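Long-range contact in cell division inhibitor SulA (Pseudomonas aeruginosa, PDB 1OFU), which probably halts cell division during the SOS response by binding FtsZ and blocking its polymerization into the Z ring: residues 28-39 / 55-63. Residues are numbered along the deposited sequence; the frame is centred on the assembly and turned at random.
Sequences SEEQDARWLTLI and LNRERILLL
L61 lays its CD1 methyl over one face of the W35 indole, 3.4 Å from the centroid of the six-membered ring and 6° off its normal, a CH-pi contact. CD2 sits beside it, 3.7 Å from W35 NE1. With CG beside the backbone N (chi1 -63°), the W35 ring reaches L61; its rim, at CE3, touches the R59 carbonyl carbon. T37 CG2 meets L63 CD1 on this same face of the sheet. On the other face L36 and I60 run side by side, CD2 to CG1 4.1 Å, and I60 CD1 reaches S28 CB.

Between the faces, strands 35-39 and 60-63 run parallel, joined by a ladder in which L36 N and L38 N give to R59 O and L61 O, while L61 N and L63 N give to L36 O and L38 O.

At the polar end, R59 bends at chi3 (47°) to thread its guanidinium into the loop 29-34. NH1 bonds E30 O at 2.8 Å, in the guanidinium plane, and R34 O at 3.1 Å, somewhat out of it, so two backbone carbonyls hold the group's rotation. N56 N gives a nearly straight bond to S28 OG, which also bonds R25 O.

E58 OE2, within the FtsZ-binding region 57-62, bonds an aromatic side chain of the other protein's chain, and W35 NE1 bonds that chain's backbone. The two strands with helix 47-52 form a beta-alpha-beta unit whose second strand, 60-63, is outermost in this chain's parallel sheet.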
ATOM      1  N   SER D  28      -6.610   5.552   3.089  1.00 36.77           N
ATOM      2  CA  SER D  28      -7.420   5.293   4.271  1.00 39.26           C
ATOM      3  C   SER D  28      -6.595   5.277   5.557  1.00 40.85           C
ATOM      4  O   SER D  28      -7.148   5.385   6.654  1.00 41.98           O
ATOM      5  CB  SER D  28      -8.174   3.968   4.126  1.00 35.76           C
ATOM      6  OG  SER D  28      -7.312   2.856   4.281  1.00 40.07           O
ATOM      7  N   GLU D  29      -5.278   5.157   5.425  1.00 37.51           N
ATOM      8  CA  GLU D  29      -4.400   5.115   6.594  1.00 41.69           C
ATOM      9  C   GLU D  29      -3.627   6.414   6.839  1.00 43.53           C
ATOM     10  O   GLU D  29      -2.740   6.451   7.690  1.00 40.39           O
ATOM     11  CB  GLU D  29      -3.392   3.969   6.454  1.00 44.13           C
ATOM     12  CG  GLU D  29      -3.993   2.573   6.299  1.00 47.81           C
ATOM     13  CD  GLU D  29      -4.609   2.031   7.584  1.00 50.67           C
ATOM     14  OE1 GLU D  29      -4.441   2.660   8.652  1.00 54.35           O
ATOM     15  OE2 GLU D  29      -5.254   0.964   7.524  1.00 56.07           O
ATOM     16  N   GLU D  30      -3.958   7.473   6.102  1.00 43.37           N
ATOM     17  CA  GLU D  30      -3.259   8.752   6.245  1.00 50.14           C
ATOM     18  C   GLU D  30      -3.023   9.225   7.679  1.00 50.66           C
ATOM     19  O   GLU D  30      -3.900   9.140   8.534  1.00 46.86           O
ATOM     20  CB  GLU D  30      -3.992   9.846   5.464  1.00 53.21           C
ATOM     21  CG  GLU D  30      -3.527   9.975   4.025  1.00 65.65           C
ATOM     22  CD  GLU D  30      -2.069  10.402   3.923  1.00 72.10           C
ATOM     23  OE1 GLU D  30      -1.515  10.383   2.803  1.00 77.85           O
ATOM     24  OE2 GLU D  30      -1.477  10.762   4.965  1.00 75.21           O
ATOM     25  N   GLN D  31      -1.824   9.737   7.930  1.00 54.44           N
ATOM     26  CA  GLN D  31      -1.475  10.227   9.257  1.00 57.60           C
ATOM     27  C   GLN D  31      -2.381  11.380   9.690  1.00 56.17           C
ATOM     28  O   GLN D  31      -2.694  11.510  10.870  1.00 57.82           O
ATOM     29  CB  GLN D  31      -0.002  10.649   9.287  1.00 62.15           C
ATOM     30  CG  GLN D  31       0.953   9.484   9.032  1.00 69.85           C
ATOM     31  CD  GLN D  31       2.418   9.878   9.103  1.00 76.54           C
ATOM     32  OE1 GLN D  31       2.889  10.720   8.334  1.00 78.83           O
ATOM     33  NE2 GLN D  31       3.152   9.260  10.027  1.00 76.95           N
ATOM     34  N   ASP D  32      -2.809  12.210   8.741  1.00 53.45           N
ATOM     35  CA  ASP D  32      -3.700  13.325   9.058  1.00 55.12           C
ATOM     36  C   ASP D  32      -4.992  12.751   9.643  1.00 55.47           C
ATOM     37  O   ASP D  32      -5.759  12.094   8.939  1.00 54.73           O
ATOM     38  CB  ASP D  32      -4.004  14.141   7.795  1.00 56.26           C
ATOM     39  CG  ASP D  32      -4.985  15.275   8.051  1.00 59.57           C
ATOM     40  OD1 ASP D  32      -5.195  16.103   7.136  1.00 56.92           O
ATOM     41  OD2 ASP D  32      -5.551  15.338   9.165  1.00 63.41           O
ATOM     42  N   ALA D  33      -5.223  13.011  10.928  1.00 55.18           N
ATOM     43  CA  ALA D  33      -6.396  12.507  11.646  1.00 54.92           C
ATOM     44  C   ALA D  33      -7.751  13.010  11.139  1.00 54.11           C
ATOM     45  O   ALA D  33      -8.520  13.632  11.875  1.00 53.10           O
ATOM     46  CB  ALA D  33      -6.254  12.811  13.138  1.00 55.38           C
ATOM     47  N   ARG D  34      -8.039  12.725   9.878  1.00 49.81           N
ATOM     48  CA  ARG D  34      -9.300  13.122   9.277  1.00 45.33           C
ATOM     49  C   ARG D  34      -9.821  11.986   8.406  1.00 43.44           C
ATOM     50  O   ARG D  34      -9.162  10.955   8.252  1.00 41.57           O
ATOM     51  CB  ARG D  34      -9.124  14.391   8.445  1.00 42.22           C
ATOM     52  CG  ARG D  34      -8.982  15.652   9.277  1.00 45.99           C
ATOM     53  CD  ARG D  34      -9.030  16.889   8.400  1.00 44.89           C
ATOM     54  NE  ARG D  34      -7.822  17.033   7.593  1.00 48.24           N
ATOM     55  CZ  ARG D  34      -7.641  17.998   6.695  1.00 44.73           C
ATOM     56  NH1 ARG D  34      -6.510  18.061   6.008  1.00 41.53           N
ATOM     57  NH2 ARG D  34      -8.593  18.895   6.480  1.00 41.99           N
ATOM     58  N   TRP D  35     -11.001  12.184   7.835  1.00 41.54           N
ATOM     59  CA  TRP D  35     -11.615  11.164   7.003  1.00 39.19           C
ATOM     60  C   TRP D  35     -11.053  11.093   5.597  1.00 40.46           C
ATOM     61  O   TRP D  35     -10.455  12.040   5.083  1.00 38.55           O
ATOM     62  CB  TRP D  35     -13.112  11.424   6.801  1.00 38.33           C
ATOM     63  CG  TRP D  35     -14.005  11.412   7.993  1.00 36.61           C
ATOM     64  CD1 TRP D  35     -14.683  12.482   8.516  1.00 36.19           C
ATOM     65  CD2 TRP D  35     -14.442  10.264   8.723  1.00 34.26           C
ATOM     66  NE1 TRP D  35     -15.525  12.064   9.518  1.00 33.24           N
ATOM     67  CE2 TRP D  35     -15.397  10.709   9.668  1.00 35.86           C
ATOM     68  CE3 TRP D  35     -14.126   8.902   8.668  1.00 33.43           C
ATOM     69  CZ2 TRP D  35     -16.038   9.836  10.550  1.00 34.49           C
ATOM     70  CZ3 TRP D  35     -14.768   8.031   9.548  1.00 31.29           C
ATOM     71  CH2 TRP D  35     -15.713   8.505  10.474  1.00 34.22           C
ATOM     72  N   LEU D  36     -11.288   9.940   4.987  1.00 39.71           N
ATOM     73  CA  LEU D  36     -10.985   9.708   3.594  1.00 37.50           C
ATOM     74  C   LEU D  36     -12.438   9.689   3.124  1.00 37.08           C
ATOM     75  O   LEU D  36     -13.211   8.817   3.527  1.00 34.18           O
ATOM     76  CB  LEU D  36     -10.360   8.329   3.355  1.00 37.14           C
ATOM     77  CG  LEU D  36     -10.458   7.914   1.875  1.00 38.74           C
ATOM     78  CD1 LEU D  36      -9.824   8.993   1.005  1.00 35.32           C
ATOM     79  CD2 LEU D  36      -9.787   6.572   1.646  1.00 38.32           C
ATOM     80  N   THR D  37     -12.840  10.664   2.323  1.00 37.18           N
ATOM     81  CA  THR D  37     -14.215  10.678   1.855  1.00 35.29           C
ATOM     82  C   THR D  37     -14.292  10.347   0.384  1.00 37.78           C
ATOM     83  O   THR D  37     -13.625  10.974  -0.444  1.00 38.65           O
ATOM     84  CB  THR D  37     -14.880  12.040   2.107  1.00 34.10           C
ATOM     85  OG1 THR D  37     -14.928  12.274   3.516  1.00 29.79           O
ATOM     86  CG2 THR D  37     -16.298  12.063   1.550  1.00 28.52           C
ATOM     87  N   LEU D  38     -15.101   9.338   0.074  1.00 34.50           N
ATOM     88  CA  LEU D  38     -15.308   8.888  -1.291  1.00 33.52           C
ATOM     89  C   LEU D  38     -16.690   9.391  -1.701  1.00 38.26           C
ATOM     90  O   LEU D  38     -17.676   9.145  -1.003  1.00 39.05           O
ATOM     91  CB  LEU D  38     -15.270   7.356  -1.351  1.00 30.39           C
ATOM     92  CG  LEU D  38     -14.084   6.634  -0.696  1.00 32.50           C
ATOM     93  CD1 LEU D  38     -14.209   5.124  -0.948  1.00 27.16           C
ATOM     94  CD2 LEU D  38     -12.769   7.158  -1.266  1.00 30.77           C
ATOM     95  N   ILE D  39     -16.773  10.092  -2.827  1.00 39.61           N
ATOM     96  CA  ILE D  39     -18.055  10.616  -3.262  1.00 38.43           C
ATOM     97  C   ILE D  39     -18.611  10.010  -4.539  1.00 41.91           C
ATOM     98  O   ILE D  39     -18.024  10.127  -5.619  1.00 40.64           O
ATOM     99  CB  ILE D  39     -17.991  12.145  -3.390  1.00 42.12           C
ATOM    100  CG1 ILE D  39     -17.754  12.740  -1.996  1.00 43.84           C
ATOM    101  CG2 ILE D  39     -19.270  12.675  -4.034  1.00 41.52           C
ATOM    102  CD1 ILE D  39     -17.864  14.230  -1.914  1.00 53.39           C
ATOM    103  N   LEU D  55      -9.212  -1.546   3.211  1.00 35.36           N
ATOM    104  CA  LEU D  55      -9.184  -0.156   3.651  1.00 36.45           C
ATOM    105  C   LEU D  55      -9.484  -0.081   5.148  1.00 36.45           C
ATOM    106  O   LEU D  55     -10.121  -0.972   5.708  1.00 36.57           O
ATOM    107  CB  LEU D  55     -10.219   0.692   2.898  1.00 39.01           C
ATOM    108  CG  LEU D  55     -10.338   0.656   1.371  1.00 44.65           C
ATOM    109  CD1 LEU D  55     -10.951   1.966   0.910  1.00 41.57           C
ATOM    110  CD2 LEU D  55      -8.985   0.468   0.722  1.00 46.35           C
ATOM    111  N   ASN D  56      -9.015   0.980   5.792  1.00 35.49           N
ATOM    112  CA  ASN D  56      -9.255   1.172   7.217  1.00 40.07           C
ATOM    113  C   ASN D  56     -10.735   1.540   7.390  1.00 39.06           C
ATOM    114  O   ASN D  56     -11.162   2.659   7.100  1.00 33.59           O
ATOM    115  CB  ASN D  56      -8.339   2.280   7.753  1.00 41.28           C
ATOM    116  CG  ASN D  56      -8.456   2.466   9.256  1.00 47.02           C
ATOM    117  OD1 ASN D  56      -7.646   3.163   9.869  1.00 49.31           O
ATOM    118  ND2 ASN D  56      -9.469   1.852   9.856  1.00 49.50           N
ATOM    119  N   ARG D  57     -11.508   0.566   7.849  1.00 39.86           N
ATOM    120  CA  ARG D  57     -12.944   0.713   8.037  1.00 40.84           C
ATOM    121  C   ARG D  57     -13.390   1.774   9.026  1.00 41.18           C
ATOM    122  O   ARG D  57     -14.563   2.125   9.060  1.00 41.95           O
ATOM    123  CB  ARG D  57     -13.531  -0.628   8.459  1.00 40.14           C
ATOM    124  CG  ARG D  57     -13.126  -1.760   7.548  1.00 47.37           C
ATOM    125  CD  ARG D  57     -13.578  -3.092   8.092  1.00 47.93           C
ATOM    126  NE  ARG D  57     -13.132  -4.173   7.228  1.00 49.45           N
ATOM    127  CZ  ARG D  57     -13.595  -5.415   7.291  1.00 53.95           C
ATOM    128  NH1 ARG D  57     -13.126  -6.336   6.458  1.00 52.14           N
ATOM    129  NH2 ARG D  57     -14.531  -5.734   8.181  1.00 48.06           N
ATOM    130  N   GLU D  58     -12.474   2.290   9.833  1.00 41.47           N
ATOM    131  CA  GLU D  58     -12.861   3.297  10.812  1.00 41.87           C
ATOM    132  C   GLU D  58     -12.533   4.707  10.359  1.00 41.26           C
ATOM    133  O   GLU D  58     -12.858   5.670  11.051  1.00 40.54           O
ATOM    134  CB  GLU D  58     -12.163   3.034  12.151  1.00 46.90           C
ATOM    135  CG  GLU D  58     -12.397   1.643  12.727  1.00 55.41           C
ATOM    136  CD  GLU D  58     -13.841   1.409  13.141  1.00 64.04           C
ATOM    137  OE1 GLU D  58     -14.183   0.258  13.494  1.00 66.52           O
ATOM    138  OE2 GLU D  58     -14.634   2.375  13.119  1.00 66.31           O
ATOM    139  N   ARG D  59     -11.906   4.842   9.195  1.00 36.44           N
ATOM    140  CA  ARG D  59     -11.511   6.171   8.743  1.00 37.87           C
ATOM    141  C   ARG D  59     -12.038   6.542   7.372  1.00 38.31           C
ATOM    142  O   ARG D  59     -11.548   7.481   6.745  1.00 37.24           O
ATOM    143  CB  ARG D  59      -9.987   6.269   8.748  1.00 33.93           C
ATOM    144  CG  ARG D  59      -9.356   5.768  10.035  1.00 37.64           C
ATOM    145  CD  ARG D  59      -7.904   6.161  10.074  1.00 43.90           C
ATOM    146  NE  ARG D  59      -7.765   7.569   9.712  1.00 49.33           N
ATOM    147  CZ  ARG D  59      -6.620   8.139   9.359  1.00 50.08           C
ATOM    148  NH1 ARG D  59      -6.593   9.428   9.045  1.00 49.90           N
ATOM    149  NH2 ARG D  59      -5.507   7.416   9.318  1.00 50.80           N
ATOM    150  N   ILE D  60     -13.043   5.807   6.911  1.00 35.45           N
ATOM    151  CA  ILE D  60     -13.614   6.061   5.604  1.00 37.47           C
ATOM    152  C   ILE D  60     -15.079   6.440   5.681  1.00 36.30           C
ATOM    153  O   ILE D  60     -15.832   5.907   6.490  1.00 40.66           O
ATOM    154  CB  ILE D  60     -13.468   4.823   4.701  1.00 41.37           C
ATOM    155  CG1 ILE D  60     -11.990   4.577   4.427  1.00 47.17           C
ATOM    156  CG2 ILE D  60     -14.246   5.008   3.392  1.00 43.32           C
ATOM    157  CD1 ILE D  60     -11.728   3.290   3.707  1.00 56.44           C
ATOM    158  N   LEU D  61     -15.464   7.376   4.826  1.00 35.86           N
ATOM    159  CA  LEU D  61     -16.833   7.843   4.732  1.00 37.52           C
ATOM    160  C   LEU D  61     -17.166   7.734   3.251  1.00 39.54           C
ATOM    161  O   LEU D  61     -16.418   8.229   2.401  1.00 37.25           O
ATOM    162  CB  LEU D  61     -16.937   9.296   5.206  1.00 37.06           C
ATOM    163  CG  LEU D  61     -17.894   9.562   6.369  1.00 43.81           C
ATOM    164  CD1 LEU D  61     -17.589   8.621   7.518  1.00 44.97           C
ATOM    165  CD2 LEU D  61     -17.769  11.007   6.812  1.00 42.17           C
ATOM    166  N   LEU D  62     -18.264   7.053   2.941  1.00 40.20           N
ATOM    167  CA  LEU D  62     -18.685   6.878   1.558  1.00 40.39           C
ATOM    168  C   LEU D  62     -20.035   7.567   1.402  1.00 44.81           C
ATOM    169  O   LEU D  62     -21.016   7.170   2.034  1.00 44.16           O
ATOM    170  CB  LEU D  62     -18.801   5.386   1.239  1.00 39.75           C
ATOM    171  CG  LEU D  62     -18.949   4.924  -0.212  1.00 44.91           C
ATOM    172  CD1 LEU D  62     -19.202   3.423  -0.212  1.00 47.49           C
ATOM    173  CD2 LEU D  62     -20.098   5.637  -0.908  1.00 45.40           C
ATOM    174  N   LEU D  63     -20.085   8.601   0.566  1.00 44.57           N
ATOM    175  CA  LEU D  63     -21.325   9.342   0.353  1.00 45.29           C
ATOM    176  C   LEU D  63     -21.856   9.137  -1.054  1.00 48.80           C
ATOM    177  O   LEU D  63     -21.087   8.973  -2.001  1.00 48.61           O
ATOM    178  CB  LEU D  63     -21.097  10.836   0.581  1.00 42.80           C
ATOM    179  CG  LEU D  63     -20.330  11.251   1.836  1.00 46.93           C
ATOM    180  CD1 LEU D  63     -20.261  12.770   1.890  1.00 47.96           C
ATOM    181  CD2 LEU D  63     -21.010  10.696   3.083  1.00 51.21           C
TER